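Local coordinates for uncharacterized protein (Burkholderia thailandensis, PDB 6AR7) that is of unknown function but carries an LprI-like lysozyme-inhibitor domain and may act on lysozyme, at residues A[166-171]-A[215-220]; A[98-103]-A[221-226]; A[155-160]-A[204-209]. All coordinates share one frame; numbering follows the deposited sequence.

Interaction 1. Residues A[166-171]-A[215-220]; sequences RYYEKL and ATLKRF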
# COMPACT_ATOMS: atom_id res chain seq x y z
N ARG A 166 2.95 -5.06 -17.48
CA ARG A 166 2.11 -4.58 -18.58
C ARG A 166 1.56 -3.19 -18.28
O ARG A 166 1.66 -2.27 -19.11
CB ARG A 166 0.98 -5.57 -18.82
CG ARG A 166 0.06 -5.20 -19.92
CD ARG A 166 -0.68 -6.43 -20.39
NE ARG A 166 -1.77 -6.82 -19.50
CZ ARG A 166 -3.00 -6.31 -19.58
NH1 ARG A 166 -3.28 -5.38 -20.49
NH2 ARG A 166 -3.94 -6.72 -18.75
N TYR A 167 0.93 -3.02 -17.13
CA TYR A 167 0.42 -1.69 -16.80
C TYR A 167 1.54 -0.71 -16.50
O TYR A 167 1.40 0.48 -16.79
CB TYR A 167 -0.59 -1.78 -15.66
CG TYR A 167 -1.91 -2.33 -16.15
CD1 TYR A 167 -2.73 -1.56 -16.96
CD2 TYR A 167 -2.31 -3.63 -15.84
CE1 TYR A 167 -3.93 -2.05 -17.44
CE2 TYR A 167 -3.52 -4.13 -16.31
CZ TYR A 167 -4.33 -3.33 -17.11
OH TYR A 167 -5.52 -3.81 -17.58
N TYR A 168 2.66 -1.18 -15.94
CA TYR A 168 3.80 -0.29 -15.73
C TYR A 168 4.26 0.32 -17.06
O TYR A 168 4.49 1.53 -17.16
CB TYR A 168 4.96 -1.03 -15.06
CG TYR A 168 6.22 -0.21 -14.93
CD1 TYR A 168 6.44 0.58 -13.82
CD2 TYR A 168 7.19 -0.21 -15.93
CE1 TYR A 168 7.58 1.35 -13.70
CE2 TYR A 168 8.35 0.55 -15.82
CZ TYR A 168 8.53 1.33 -14.70
OH TYR A 168 9.66 2.10 -14.57
N GLU A 169 4.38 -0.51 -18.08
CA GLU A 169 4.85 -0.02 -19.37
C GLU A 169 3.82 0.89 -20.04
O GLU A 169 4.17 1.92 -20.62
CB GLU A 169 5.23 -1.19 -20.27
CG GLU A 169 6.50 -1.87 -19.80
CD GLU A 169 7.70 -0.94 -19.82
OE1 GLU A 169 7.73 -0.01 -20.65
OE2 GLU A 169 8.60 -1.12 -18.96
N LYS A 170 2.54 0.52 -19.96
CA LYS A 170 1.49 1.39 -20.49
C LYS A 170 1.49 2.75 -19.78
O LYS A 170 1.35 3.78 -20.44
CB LYS A 170 0.13 0.69 -20.35
CG LYS A 170 -1.06 1.48 -20.90
CD LYS A 170 -2.35 0.67 -20.79
CE LYS A 170 -3.58 1.58 -20.72
NZ LYS A 170 -4.73 0.95 -19.99
N LEU A 171 1.65 2.76 -18.45
CA LEU A 171 1.71 4.03 -17.72
C LEU A 171 2.94 4.83 -18.12
O LEU A 171 2.85 6.03 -18.40
CB LEU A 171 1.72 3.77 -16.21
CG LEU A 171 2.01 4.99 -15.30
CD1 LEU A 171 0.98 6.11 -15.46
CD2 LEU A 171 2.07 4.52 -13.84
N ALA A 215 -3.34 -2.87 -9.59
CA ALA A 215 -4.51 -2.00 -9.60
C ALA A 215 -4.12 -0.52 -9.55
O ALA A 215 -4.71 0.31 -10.24
CB ALA A 215 -5.44 -2.36 -8.44
N THR A 216 -3.11 -0.18 -8.74
CA THR A 216 -2.64 1.19 -8.70
C THR A 216 -2.11 1.63 -10.07
O THR A 216 -2.50 2.68 -10.59
CB THR A 216 -1.55 1.35 -7.64
OG1 THR A 216 -2.07 1.04 -6.33
CG2 THR A 216 -1.01 2.77 -7.64
N LEU A 217 -1.22 0.83 -10.67
CA LEU A 217 -0.63 1.20 -11.95
C LEU A 217 -1.69 1.27 -13.04
O LEU A 217 -1.62 2.12 -13.94
CB LEU A 217 0.46 0.20 -12.34
CG LEU A 217 1.69 0.10 -11.42
CD1 LEU A 217 2.65 -0.92 -11.96
CD2 LEU A 217 2.38 1.45 -11.22
N LYS A 218 -2.69 0.39 -12.98
CA LYS A 218 -3.75 0.41 -13.99
C LYS A 218 -4.55 1.71 -13.89
O LYS A 218 -4.86 2.34 -14.90
CB LYS A 218 -4.66 -0.81 -13.81
CG LYS A 218 -5.86 -0.85 -14.73
CD LYS A 218 -6.71 -2.08 -14.46
CE LYS A 218 -7.84 -2.21 -15.48
NZ LYS A 218 -9.17 -2.34 -14.83
N ARG A 219 -4.90 2.10 -12.67
CA ARG A 219 -5.63 3.34 -12.49
C ARG A 219 -4.81 4.52 -12.96
O ARG A 219 -5.33 5.42 -13.63
CB ARG A 219 -6.04 3.52 -11.02
CG ARG A 219 -6.72 4.83 -10.77
CD ARG A 219 -7.34 4.89 -9.35
NE ARG A 219 -8.20 3.73 -9.11
CZ ARG A 219 -9.44 3.61 -9.58
NH1 ARG A 219 -9.99 4.58 -10.30
NH2 ARG A 219 -10.14 2.51 -9.32
N PHE A 220 -3.51 4.53 -12.62
CA PHE A 220 -2.64 5.59 -13.11
C PHE A 220 -2.68 5.66 -14.63
O PHE A 220 -2.75 6.74 -15.22
CB PHE A 220 -1.21 5.36 -12.66
CG PHE A 220 -0.94 5.75 -11.26
CD1 PHE A 220 -1.72 6.68 -10.62
CD2 PHE A 220 0.11 5.17 -10.56
CE1 PHE A 220 -1.45 7.05 -9.34
CE2 PHE A 220 0.38 5.53 -9.26
CZ PHE A 220 -0.40 6.46 -8.65

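Interaction 2. Residues A[98-103]-A[221-226]; sequences RAVYET and SETVNN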
# COMPACT_ATOMS: atom_id res chain seq x y z
N ARG A 98 1.45 12.72 -7.20
CA ARG A 98 1.31 14.12 -7.61
C ARG A 98 1.55 14.29 -9.10
O ARG A 98 0.79 15.00 -9.77
CB ARG A 98 2.26 15.01 -6.83
CG ARG A 98 2.15 16.48 -7.26
CD ARG A 98 3.11 17.37 -6.51
NE ARG A 98 4.42 16.76 -6.36
CZ ARG A 98 4.88 16.24 -5.22
NH1 ARG A 98 4.12 16.27 -4.13
NH2 ARG A 98 6.08 15.69 -5.18
N ALA A 99 2.58 13.64 -9.63
CA ALA A 99 2.87 13.78 -11.06
C ALA A 99 1.70 13.30 -11.91
O ALA A 99 1.40 13.89 -12.94
CB ALA A 99 4.13 13.00 -11.41
N VAL A 100 1.01 12.24 -11.48
CA VAL A 100 -0.13 11.76 -12.27
C VAL A 100 -1.30 12.73 -12.16
O VAL A 100 -1.88 13.15 -13.16
CB VAL A 100 -0.53 10.33 -11.85
CG1 VAL A 100 -1.91 9.99 -12.40
CG2 VAL A 100 0.51 9.33 -12.37
N TYR A 101 -1.68 13.10 -10.93
CA TYR A 101 -2.91 13.85 -10.77
C TYR A 101 -2.79 15.34 -11.03
O TYR A 101 -3.82 16.00 -11.21
CB TYR A 101 -3.49 13.59 -9.38
CG TYR A 101 -4.16 12.25 -9.29
CD1 TYR A 101 -5.47 12.08 -9.75
CD2 TYR A 101 -3.50 11.15 -8.77
CE1 TYR A 101 -6.10 10.85 -9.66
CE2 TYR A 101 -4.13 9.91 -8.67
CZ TYR A 101 -5.42 9.77 -9.12
OH TYR A 101 -6.04 8.56 -9.03
N GLU A 102 -1.58 15.89 -11.10
CA GLU A 102 -1.47 17.28 -11.50
C GLU A 102 -1.74 17.48 -12.98
O GLU A 102 -1.87 18.62 -13.43
CB GLU A 102 -0.09 17.84 -11.13
CG GLU A 102 1.05 17.30 -12.00
CD GLU A 102 2.38 17.99 -11.70
OE1 GLU A 102 2.38 18.93 -10.86
OE2 GLU A 102 3.41 17.60 -12.29
N THR A 103 -1.85 16.41 -13.76
CA THR A 103 -2.24 16.53 -15.16
C THR A 103 -3.75 16.41 -15.36
O THR A 103 -4.20 16.40 -16.51
CB THR A 103 -1.53 15.48 -16.03
OG1 THR A 103 -2.14 14.19 -15.83
CG2 THR A 103 -0.06 15.38 -15.67
N SER A 221 -2.57 4.50 -15.28
CA SER A 221 -2.50 4.47 -16.73
C SER A 221 -3.77 5.01 -17.36
O SER A 221 -3.73 5.58 -18.45
CB SER A 221 -2.23 3.05 -17.24
OG SER A 221 -3.40 2.26 -17.10
N GLU A 222 -4.90 4.88 -16.66
CA GLU A 222 -6.18 5.40 -17.14
C GLU A 222 -6.39 6.85 -16.73
O GLU A 222 -7.36 7.48 -17.19
CB GLU A 222 -7.33 4.56 -16.59
CG GLU A 222 -7.32 3.12 -17.04
CD GLU A 222 -8.21 2.24 -16.16
OE1 GLU A 222 -8.52 2.66 -15.02
OE2 GLU A 222 -8.58 1.13 -16.59
N THR A 223 -5.51 7.40 -15.92
CA THR A 223 -5.69 8.73 -15.36
C THR A 223 -4.73 9.75 -15.95
O THR A 223 -5.15 10.86 -16.29
CB THR A 223 -5.51 8.68 -13.84
OG1 THR A 223 -6.49 7.79 -13.27
CG2 THR A 223 -5.68 10.06 -13.24
N VAL A 224 -3.44 9.40 -16.09
CA VAL A 224 -2.45 10.39 -16.48
C VAL A 224 -2.80 10.93 -17.86
O VAL A 224 -3.31 10.20 -18.73
CB VAL A 224 -1.03 9.81 -16.45
CG1 VAL A 224 -0.78 8.86 -17.66
CG2 VAL A 224 0.00 10.94 -16.41
N ASN A 225 -2.54 12.22 -18.05
CA ASN A 225 -2.84 12.95 -19.27
C ASN A 225 -1.55 13.61 -19.75
O ASN A 225 -1.02 14.50 -19.09
CB ASN A 225 -3.94 13.99 -19.02
CG ASN A 225 -4.39 14.68 -20.29
OD1 ASN A 225 -4.00 14.29 -21.39
ND2 ASN A 225 -5.20 15.72 -20.15
N ASN A 226 -1.04 13.15 -20.89
CA ASN A 226 0.19 13.71 -21.45
C ASN A 226 -0.08 15.02 -22.17
O ASN A 226 -0.16 15.04 -23.40
CB ASN A 226 0.87 12.72 -22.40
O HOH W 1 -7.79 8.36 -10.86

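Interaction 3. Residues A[155-160]-A[204-209]; sequences AACEHA and GERVDL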
# COMPACT_ATOMS: atom_id res chain seq x y z
N ALA A 155 1.98 -19.90 -10.68
CA ALA A 155 1.25 -19.25 -11.77
C ALA A 155 0.48 -18.01 -11.30
O ALA A 155 0.37 -17.03 -12.05
CB ALA A 155 0.30 -20.26 -12.44
N ALA A 156 -0.03 -18.01 -10.07
CA ALA A 156 -0.70 -16.81 -9.56
C ALA A 156 0.25 -15.62 -9.46
O ALA A 156 -0.09 -14.50 -9.86
CB ALA A 156 -1.34 -17.10 -8.19
N CYS A 157 1.46 -15.87 -8.95
CA CYS A 157 2.47 -14.82 -8.84
C CYS A 157 2.93 -14.37 -10.22
O CYS A 157 3.05 -13.16 -10.48
CB CYS A 157 3.65 -15.34 -8.01
SG CYS A 157 4.83 -14.09 -7.48
N GLU A 158 3.16 -15.32 -11.12
CA GLU A 158 3.61 -15.01 -12.47
C GLU A 158 2.58 -14.18 -13.22
O GLU A 158 2.93 -13.23 -13.93
CB GLU A 158 3.93 -16.31 -13.22
CG GLU A 158 4.30 -16.12 -14.67
CD GLU A 158 5.72 -15.62 -14.87
OE1 GLU A 158 6.41 -15.28 -13.88
OE2 GLU A 158 6.17 -15.60 -16.04
N HIS A 159 1.29 -14.53 -13.10
CA HIS A 159 0.26 -13.76 -13.79
C HIS A 159 0.17 -12.34 -13.24
O HIS A 159 0.02 -11.38 -14.01
CB HIS A 159 -1.08 -14.46 -13.67
CG HIS A 159 -2.22 -13.69 -14.25
ND1 HIS A 159 -2.45 -13.60 -15.61
CD2 HIS A 159 -3.19 -12.95 -13.66
CE1 HIS A 159 -3.52 -12.86 -15.83
NE2 HIS A 159 -3.98 -12.44 -14.66
N ALA A 160 0.26 -12.17 -11.91
CA ALA A 160 0.18 -10.84 -11.32
C ALA A 160 1.37 -10.00 -11.73
O ALA A 160 1.21 -8.82 -12.09
CB ALA A 160 0.09 -10.94 -9.80
N GLY A 204 -0.11 -16.54 -0.82
CA GLY A 204 -1.30 -15.81 -1.23
C GLY A 204 -1.19 -14.32 -0.98
O GLY A 204 -1.56 -13.51 -1.84
N GLU A 205 -0.64 -13.93 0.17
CA GLU A 205 -0.43 -12.51 0.45
C GLU A 205 0.64 -11.92 -0.45
O GLU A 205 0.58 -10.74 -0.81
CB GLU A 205 -0.07 -12.30 1.92
CG GLU A 205 -1.09 -12.91 2.87
CD GLU A 205 -1.15 -12.22 4.21
OE1 GLU A 205 -1.04 -10.98 4.25
OE2 GLU A 205 -1.31 -12.91 5.24
N ARG A 206 1.66 -12.71 -0.79
CA ARG A 206 2.65 -12.26 -1.76
C ARG A 206 1.97 -11.90 -3.09
O ARG A 206 2.19 -10.82 -3.64
CB ARG A 206 3.71 -13.35 -1.94
CG ARG A 206 4.73 -13.09 -3.03
CD ARG A 206 5.52 -14.39 -3.29
NE ARG A 206 6.77 -14.12 -4.00
CZ ARG A 206 7.66 -15.05 -4.34
NH1 ARG A 206 7.43 -16.32 -4.04
NH2 ARG A 206 8.77 -14.70 -4.98
N VAL A 207 1.09 -12.77 -3.57
CA VAL A 207 0.34 -12.49 -4.79
C VAL A 207 -0.51 -11.24 -4.64
O VAL A 207 -0.58 -10.40 -5.55
CB VAL A 207 -0.52 -13.72 -5.17
CG1 VAL A 207 -1.43 -13.41 -6.38
CG2 VAL A 207 0.41 -14.93 -5.48
N ASP A 208 -1.18 -11.08 -3.49
CA ASP A 208 -2.07 -9.93 -3.31
C ASP A 208 -1.30 -8.61 -3.22
O ASP A 208 -1.82 -7.57 -3.65
CB ASP A 208 -2.94 -10.13 -2.08
CG ASP A 208 -3.97 -11.23 -2.28
OD1 ASP A 208 -4.30 -11.51 -3.46
OD2 ASP A 208 -4.46 -11.81 -1.28
N LEU A 209 -0.08 -8.63 -2.68
CA LEU A 209 0.77 -7.44 -2.74
C LEU A 209 0.99 -7.00 -4.17
O LEU A 209 0.89 -5.81 -4.49
CB LEU A 209 2.13 -7.71 -2.08
CG LEU A 209 2.29 -7.61 -0.56
CD1 LEU A 209 3.69 -8.10 -0.16
CD2 LEU A 209 2.00 -6.19 -0.03

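Interaction 1. Residues A[166-171]-A[215-220]
One face of the Tyr-167 ring is taken by the aliphatic chain of Lys-218: CB of Lys-218 stands 3.8 Å from the ring centroid and 12° off its normal, a CH-pi contact over the centre. The lysine then runs on beside the tyrosine in the same direction, CG reaching ring atom CE1 at 3.5 Å and CE reaching the hydroxyl OH of Tyr-167 at the same separation. Next to the ring, the guanidinium of Arg-166 has CE2 of Tyr-167 above its rim. Tyr-168 is met differently, for the methyl CD1 of Leu-217 comes in at the ring edge, near its plane, and lies 3.9 Å from CB of Tyr-168. The last aromatic, Phe-220, receives Leu-171 mainly at its root, where CD2 of Leu-171 is 3.6 Å from CB of Phe-220; with CG anti to the carbonyl carbon (chi1 -79°), the phenyl ring is carried away from segment 166-171. Leu-217 fills the middle, its CD2 4.0 Å from CD2 of Leu-171. The result is an apolar seam, with the exposed lysine along one margin. The two segments, 8.4 Å apart at their axes, run in roughly the same direction at 27°. Tyr-168 and Leu-171 also rest on Leu-183 of helix 180-197, while Phe-220 packs on Leu-96 of helix 73-101 and Met-116 of helix 107-136.

Interaction 2. Residues A[98-103]-A[221-226]
With chi1 of 75°, Thr-103 holds its OG1 between its own backbone N and carbonyl carbon, turned to meet the backbone of Asn-225, while Val-100 swings CG1 anti to its N (chi1 165°) to reach Thr-223. The hydroxyl of Thr-103 works both ways: it accepts from Asn-225 N at 3.0 Å, the N-H pointing at it with an angle of 152°, and donates to O of Val-100 at 2.9 Å. These two bonds fix its rotation and tie the extended tail to the last turn of the other helix. The apolar half of the contact gathers on the methyl of Thr-223, whose CG2 sits 3.9 Å from CG1 of Val-100 and 3.7 Å from CE1 of Tyr-101, coming at that ring obliquely. Val-100 CG1 also packs on CB of Val-224. On the other branch of Thr-223, OG1 bonds to O of Arg-219 one turn back and accepts a hydrogen bond from a water 2.8 Å from that OG1; the water also lies unusually close to OH of Tyr-101, so that link is doubtful. Val-224 continues onto Leu-171, Met-175 and Pro-176. In this all-helical fold, the arrangement is a C-terminal tail that leaves helix 203-223 and is fastened through Thr-103, in the turn that follows helix 73-101, whose hydroxyl in turn holds the carbonyl of Val-100.

Interaction 3. Residues A[155-160]-A[204-209]
The guanidinium of Arg-206, with SG of Cys-157 over one face, is gripped at NH1 by two groups: Glu-203 OE1, in a salt bridge, and the carbonyl O of Arg-149, in a hydrogen bond. This is the start of a pair of nearly parallel helices in an all-helical domain with an LprI-like sequence: the segment axes come within 9.1 Å of each other at an angle of just 8°. Arg-206 leaves its helix with CG anti to the backbone N (chi1 174°) and stays extended as far as NE, which carries the flat group across to the sulfur. SG of Cys-157 stands 3.9 Å above the guanidinium plane, displaced toward the rim, and 4.0 Å from NE of Arg-206. That sulfur is one half of the disulfide with Cys-151, so the arginine packs against the covalent link and, through O of Arg-149, holds the chain just before it; the loop leading into helix 155-174 is thus secured to the start of helix 203-223. The next residue, Val-207, supplies the apolar part. Both methyls rest against Ala-156: CG2 is 3.9 Å from CB of Ala-156 and 3.7 Å from N of Cys-157, whereas CG1 lies 3.9 Å from O of Ala-156. With Ala-156 and Ala-160 facing Val-207, the CA atoms of Cys-157 and Val-207 are 5.1 Å apart. One turn on from Ala-156, CB of Ala-160 rests 4.3 Å from the carbonyl O of Val-207.

From the N terminus, the chain first meets these contacts at 98-103, the end of helix 73-101, whose partner at 221-226 comes only at the C terminus; interaction 2 therefore closes the long loop. Within it lie interactions 3 and 1, which begin at 155-160 and 166-171 and close at 204-209 and 215-220 in the same order, so they cross each other. Both join helix 155-174 to helix 203-223, with centres about 16 Å apart along the pair. Interactions 1 and 2 touch where Phe-220 packs on Val-100, coupling the pair of helices 155-174 and 203-223 to helix 73-101 from the first half of the chain; Tyr-167 on Ser-221 is a second touch, within the pair.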